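Local coordinates for eukaryotic Translation Initiation 4E (PDB 3HXI), which binds the 7-methylguanosine cap of messenger RNA, probably to start translation, and is likely restrained by 4E-binding proteins, at residues G84-N89 with T147-G152; D14-Y19 with R119-A124. All coordinates share one frame; numbering follows the deposited sequence.

Contact 1 (G84-N89 with T147-G152); sequences GRWLIN and TILSIG
The indole of Trp86, carried by the sheet strand 84-89, lies against one turn of helix 145-159 and makes every contact between the two segments. Gly152 sits over one ring face: its CA is 3.7 Å from the centroid of the five-membered ring, a CH-pi contact made by backbone alone. Around this, Ile148 CG2 approaches to 3.8 Å from Trp86 CZ2, and Ile151 CG2 meets Trp86 CD1 obliquely at 4.0 Å. Leu149 CD1 reaches the far corner of the six-membered ring, 4.4 Å from Trp86 CH2. Phe167 of the adjacent strand 166-169 meets the indole edge-to-face. With CG anti to its carbonyl carbon (chi1 -83°), Trp86 carries its pyrrole nitrogen up to the helix backbone. There NE1 donates to Ile148 O at 2.9 Å, with an N-H...O angle of 149°. The oxygen lies close to the indole plane, whereas the donor stands 45° out of the carbonyl plane. Ile148 O also takes the regular helical bond from Gly152 N, at 3.0 Å, so two N-H groups grip a single carbonyl. A buried indole N-H is thereby satisfied without breaking the helix, and the bond helps to fix the rotation of a ring whose other side-chain contacts with the helix are apolar.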
loop_
_atom_site.group_PDB
_atom_site.type_symbol
_atom_site.label_atom_id
_atom_site.label_comp_id
_atom_site.label_asym_id
_atom_site.label_seq_id
_atom_site.Cartn_x
_atom_site.Cartn_y
_atom_site.Cartn_z
ATOM N N GLY A 84 -11.641 3.084 -1.058
ATOM C CA GLY A 84 -11.487 1.951 -1.949
ATOM C C GLY A 84 -10.021 1.744 -2.222
ATOM O O GLY A 84 -9.184 2.565 -1.844
ATOM N N ARG A 85 -9.710 0.629 -2.870
ATOM C CA ARG A 85 -8.324 0.280 -3.146
ATOM C C ARG A 85 -8.055 0.096 -4.627
ATOM O O ARG A 85 -8.904 -0.426 -5.354
ATOM C CB ARG A 85 -7.918 -0.999 -2.378
ATOM C CG ARG A 85 -8.502 -2.273 -2.978
ATOM C CD ARG A 85 -8.157 -3.492 -2.167
ATOM N NE ARG A 85 -8.760 -4.664 -2.776
ATOM C CZ ARG A 85 -8.516 -5.922 -2.432
ATOM N NH1 ARG A 85 -9.130 -6.906 -3.095
ATOM N NH2 ARG A 85 -7.670 -6.201 -1.448
ATOM N N TRP A 86 -6.874 0.543 -5.066
ATOM C CA TRP A 86 -6.318 0.076 -6.334
ATOM C C TRP A 86 -5.743 -1.303 -6.075
ATOM O O TRP A 86 -4.891 -1.445 -5.205
ATOM C CB TRP A 86 -5.238 1.026 -6.867
ATOM C CG TRP A 86 -5.827 2.213 -7.640
ATOM C CD1 TRP A 86 -5.780 3.532 -7.283
ATOM C CD2 TRP A 86 -6.570 2.155 -8.870
ATOM N NE1 TRP A 86 -6.430 4.318 -8.244
ATOM C CE2 TRP A 86 -6.920 3.486 -9.218
ATOM C CE3 TRP A 86 -6.943 1.106 -9.737
ATOM C CZ2 TRP A 86 -7.633 3.793 -10.388
ATOM C CZ3 TRP A 86 -7.652 1.408 -10.873
ATOM C CH2 TRP A 86 -7.995 2.750 -11.192
ATOM N N LEU A 87 -6.228 -2.309 -6.812
ATOM C CA LEU A 87 -5.776 -3.689 -6.657
ATOM C C LEU A 87 -4.862 -4.115 -7.802
ATOM O O LEU A 87 -5.197 -3.953 -8.984
ATOM C CB LEU A 87 -6.979 -4.636 -6.534
ATOM C CG LEU A 87 -6.594 -6.125 -6.524
ATOM C CD1 LEU A 87 -6.006 -6.516 -5.187
ATOM C CD2 LEU A 87 -7.808 -6.951 -6.860
ATOM N N ILE A 88 -3.702 -4.658 -7.432
ATOM C CA ILE A 88 -2.689 -5.069 -8.410
ATOM C C ILE A 88 -2.504 -6.576 -8.285
ATOM O O ILE A 88 -2.133 -7.059 -7.215
ATOM C CB ILE A 88 -1.316 -4.417 -8.120
ATOM C CG1 ILE A 88 -1.384 -2.887 -8.232
ATOM C CG2 ILE A 88 -0.228 -4.973 -9.094
ATOM C CD1 ILE A 88 -0.353 -2.188 -7.347
ATOM N N ASN A 89 -2.780 -7.309 -9.366
ATOM C CA ASN A 89 -2.585 -8.742 -9.379
ATOM C C ASN A 89 -1.207 -9.053 -9.905
ATOM O O ASN A 89 -0.886 -8.777 -11.073
ATOM C CB ASN A 89 -3.646 -9.440 -10.219
ATOM C CG ASN A 89 -5.031 -9.325 -9.614
ATOM O OD1 ASN A 89 -5.202 -9.451 -8.402
ATOM N ND2 ASN A 89 -6.022 -9.084 -10.455
ATOM N N THR A 147 -8.894 12.272 -9.408
ATOM C CA THR A 147 -7.737 12.058 -8.513
ATOM C C THR A 147 -7.412 10.565 -8.381
ATOM O O THR A 147 -6.243 10.154 -8.470
ATOM C CB THR A 147 -8.027 12.641 -7.115
ATOM O OG1 THR A 147 -8.408 14.016 -7.257
ATOM C CG2 THR A 147 -6.805 12.555 -6.201
ATOM N N ILE A 148 -8.452 9.759 -8.176
ATOM C CA ILE A 148 -8.298 8.312 -8.079
ATOM C C ILE A 148 -7.599 7.774 -9.337
ATOM O O ILE A 148 -6.624 7.040 -9.220
ATOM C CB ILE A 148 -9.645 7.610 -7.836
ATOM C CG1 ILE A 148 -10.190 7.975 -6.448
ATOM C CG2 ILE A 148 -9.524 6.079 -8.070
ATOM C CD1 ILE A 148 -11.572 7.409 -6.152
ATOM N N LEU A 149 -8.067 8.192 -10.522
ATOM C CA LEU A 149 -7.441 7.805 -11.790
ATOM C C LEU A 149 -6.003 8.270 -11.991
ATOM O O LEU A 149 -5.183 7.480 -12.468
ATOM C CB LEU A 149 -8.315 8.167 -13.010
ATOM C CG LEU A 149 -9.428 7.194 -13.464
ATOM C CD1 LEU A 149 -8.855 5.947 -14.150
ATOM C CD2 LEU A 149 -10.347 6.767 -12.351
ATOM N N SER A 150 -5.669 9.518 -11.640
ATOM C CA SER A 150 -4.254 9.942 -11.717
ATOM C C SER A 150 -3.340 9.162 -10.753
ATOM O O SER A 150 -2.171 8.912 -11.066
ATOM C CB SER A 150 -4.088 11.446 -11.509
ATOM O OG SER A 150 -4.427 11.800 -10.182
ATOM N N ILE A 151 -3.888 8.763 -9.608
ATOM C CA ILE A 151 -3.131 7.924 -8.652
ATOM C C ILE A 151 -2.886 6.557 -9.262
ATOM O O ILE A 151 -1.762 6.036 -9.218
ATOM C CB ILE A 151 -3.840 7.815 -7.297
ATOM C CG1 ILE A 151 -3.682 9.121 -6.518
ATOM C CG2 ILE A 151 -3.302 6.620 -6.452
ATOM C CD1 ILE A 151 -4.515 9.173 -5.276
ATOM N N GLY A 152 -3.934 5.977 -9.845
ATOM C CA GLY A 152 -3.818 4.673 -10.485
ATOM C C GLY A 152 -2.795 4.709 -11.603
ATOM O O GLY A 152 -1.974 3.796 -11.724
#

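Contact 2 (D14-Y19 with R119-A124); sequences DSWSYY and RQICGA
This contact lies in the hydrophobic layer between the curved antiparallel sheet of the eIF4E fold and helix 96-108, where Trp16 of strand 11-21 reaches the beginning of strand 121-127. Strand 63-68 lies between these two strands in the sheet, so no backbone bond joins them; the axes of segments 15-19 and 121-124 approach to 9.2 Å at an angle of 32°, and a side chain spans the gap. The outer corner of the six-membered ring does the touching. Ile121 CG2 meets Trp16 CH2 at 3.9 Å, coming in at the ring edge, near its plane. Because CG2 is the branch anti to the backbone N of Ile121 (CG1 has chi1 -60°), it is turned to the indole while CD1 extends toward Ile151. The neighbouring ring carbon, Trp16 CZ3, passes 3.9 Å from Cys122 O, an oblique approach with no hydrogen bond. Gly123 CA lies farther along the same edge, 4.4 Å from Trp16 CZ3. Cys122 directs its side chain away from strand 11-21 and contributes backbone alone. Cys122 and Gly123 form a classic beta bulge, both facing Trp138 of the adjoining strand 134-139.

Phe39 of strand 33-41, the other neighbour of strand 11-21, meets the indole with planes at about 20°. Met66 and Lys68 of the intervening strand and Ile108 of helix 96-108 also touch Trp16, while Leu107 of that helix packs on Ile121. Such bridging of next-but-one strands beneath a helix belongs to the core of the eIF4E fold, whose curved antiparallel sheet is backed by helices on its convex face.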
loop_
_atom_site.group_PDB
_atom_site.type_symbol
_atom_site.label_atom_id
_atom_site.label_comp_id
_atom_site.label_asym_id
_atom_site.label_seq_id
_atom_site.Cartn_x
_atom_site.Cartn_y
_atom_site.Cartn_z
ATOM N N ASP A 14 4.593 12.564 5.769
ATOM C CA ASP A 14 3.770 11.924 6.787
ATOM C C ASP A 14 4.520 10.938 7.649
ATOM O O ASP A 14 5.542 10.384 7.236
ATOM C CB ASP A 14 2.588 11.186 6.132
ATOM C CG ASP A 14 1.437 12.101 5.838
ATOM O OD1 ASP A 14 0.724 12.468 6.800
ATOM O OD2 ASP A 14 1.256 12.473 4.661
ATOM N N SER A 15 3.985 10.720 8.850
ATOM C CA SER A 15 4.360 9.587 9.679
ATOM C C SER A 15 3.564 8.364 9.238
ATOM O O SER A 15 2.368 8.475 8.934
ATOM C CB SER A 15 4.067 9.874 11.147
ATOM O OG SER A 15 4.518 8.803 11.943
ATOM N N TRP A 16 4.237 7.218 9.200
ATOM C CA TRP A 16 3.662 5.948 8.738
ATOM C C TRP A 16 3.850 4.873 9.777
ATOM O O TRP A 16 4.845 4.869 10.510
ATOM C CB TRP A 16 4.336 5.487 7.428
ATOM C CG TRP A 16 4.196 6.442 6.316
ATOM C CD1 TRP A 16 5.009 7.507 6.048
ATOM C CD2 TRP A 16 3.202 6.425 5.282
ATOM N NE1 TRP A 16 4.560 8.180 4.940
ATOM C CE2 TRP A 16 3.459 7.533 4.440
ATOM C CE3 TRP A 16 2.113 5.592 4.994
ATOM C CZ2 TRP A 16 2.670 7.833 3.327
ATOM C CZ3 TRP A 16 1.331 5.878 3.870
ATOM C CH2 TRP A 16 1.608 6.997 3.056
ATOM N N SER A 17 2.902 3.940 9.825
ATOM C CA SER A 17 3.053 2.761 10.665
ATOM C C SER A 17 3.017 1.482 9.830
ATOM O O SER A 17 2.342 1.418 8.797
ATOM C CB SER A 17 2.004 2.738 11.764
ATOM O OG SER A 17 2.223 3.837 12.640
ATOM N N TYR A 18 3.779 0.491 10.273
ATOM C CA TYR A 18 3.987 -0.730 9.513
ATOM C C TYR A 18 3.466 -1.902 10.330
ATOM O O TYR A 18 3.801 -2.062 11.520
ATOM C CB TYR A 18 5.475 -0.890 9.229
ATOM C CG TYR A 18 5.861 -1.749 8.037
ATOM C CD1 TYR A 18 6.282 -3.064 8.215
ATOM C CD2 TYR A 18 5.876 -1.221 6.735
ATOM C CE1 TYR A 18 6.687 -3.846 7.132
ATOM C CE2 TYR A 18 6.266 -2.004 5.640
ATOM C CZ TYR A 18 6.683 -3.316 5.860
ATOM O OH TYR A 18 7.093 -4.112 4.809
ATOM N N TYR A 19 2.646 -2.727 9.696
ATOM C CA TYR A 19 1.993 -3.813 10.402
ATOM C C TYR A 19 2.206 -5.128 9.700
ATOM O O TYR A 19 2.340 -5.174 8.473
ATOM C CB TYR A 19 0.471 -3.583 10.453
ATOM C CG TYR A 19 0.012 -2.273 11.029
ATOM C CD1 TYR A 19 -0.514 -2.216 12.312
ATOM C CD2 TYR A 19 0.065 -1.086 10.275
ATOM C CE1 TYR A 19 -0.962 -1.013 12.858
ATOM C CE2 TYR A 19 -0.375 0.119 10.809
ATOM C CZ TYR A 19 -0.879 0.149 12.102
ATOM O OH TYR A 19 -1.319 1.335 12.645
ATOM N N ARG A 119 -3.398 13.597 -0.419
ATOM C CA ARG A 119 -4.507 13.626 0.541
ATOM C C ARG A 119 -5.397 12.379 0.455
ATOM O O ARG A 119 -6.002 11.988 1.445
ATOM C CB ARG A 119 -5.339 14.907 0.374
ATOM C CG ARG A 119 -4.559 16.187 0.721
ATOM C CD ARG A 119 -5.468 17.429 0.813
ATOM N NE ARG A 119 -5.820 17.963 -0.504
ATOM C CZ ARG A 119 -5.268 19.058 -1.031
ATOM N NH1 ARG A 119 -5.626 19.481 -2.229
ATOM N NH2 ARG A 119 -4.353 19.731 -0.357
ATOM N N GLN A 120 -5.473 11.771 -0.729
ATOM C CA GLN A 120 -6.321 10.592 -0.923
ATOM C C GLN A 120 -5.694 9.360 -0.295
ATOM O O GLN A 120 -6.396 8.393 0.031
ATOM C CB GLN A 120 -6.557 10.315 -2.418
ATOM C CG GLN A 120 -7.666 11.102 -3.065
ATOM C CD GLN A 120 -9.001 10.863 -2.383
ATOM O OE1 GLN A 120 -9.527 9.734 -2.359
ATOM N NE2 GLN A 120 -9.539 11.915 -1.802
ATOM N N ILE A 121 -4.373 9.389 -0.126
ATOM C CA ILE A 121 -3.633 8.169 0.236
ATOM C C ILE A 121 -3.857 7.775 1.691
ATOM O O ILE A 121 -3.654 8.589 2.611
ATOM C CB ILE A 121 -2.097 8.292 -0.059
ATOM C CG1 ILE A 121 -1.827 8.545 -1.555
ATOM C CG2 ILE A 121 -1.328 7.050 0.479
ATOM C CD1 ILE A 121 -2.259 7.437 -2.528
ATOM N N CYS A 122 -4.254 6.521 1.891
ATOM C CA CYS A 122 -4.337 5.953 3.231
ATOM C C CYS A 122 -3.173 5.018 3.514
ATOM O O CYS A 122 -2.491 5.159 4.524
ATOM C CB CYS A 122 -5.648 5.196 3.408
ATOM S SG CYS A 122 -7.086 6.279 3.312
ATOM N N GLY A 123 -2.939 4.061 2.621
ATOM C CA GLY A 123 -1.868 3.092 2.852
ATOM C C GLY A 123 -1.702 2.070 1.742
ATOM O O GLY A 123 -2.403 2.134 0.726
ATOM N N ALA A 124 -0.771 1.143 1.945
ATOM C CA ALA A 124 -0.456 0.092 0.975
ATOM C C ALA A 124 -0.461 -1.283 1.664
ATOM O O ALA A 124 -0.226 -1.387 2.879
ATOM C CB ALA A 124 0.890 0.355 0.314
#

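How the contacts relate
Both contacts are buried and both reach the same antiparallel sheet, with centres 15 Å apart; each depends on one tryptophan from the sheet. Contact 1 joins a strand to a helix and adds a polar bond to its apolar packing. Contact 2 links two strands separated by a third, buries about half as much surface (93 against 191 Å²), and has no hydrogen bond across it. They meet where helix 115-120 passes into strand 121-127: Ile151 CD1 packs 3.7 Å from Gln120 CB and 4.0 Å from Ile121 CD1. Ile121 thus touches both Ile151 of helix 145-159 and Trp16 of strand 11-21.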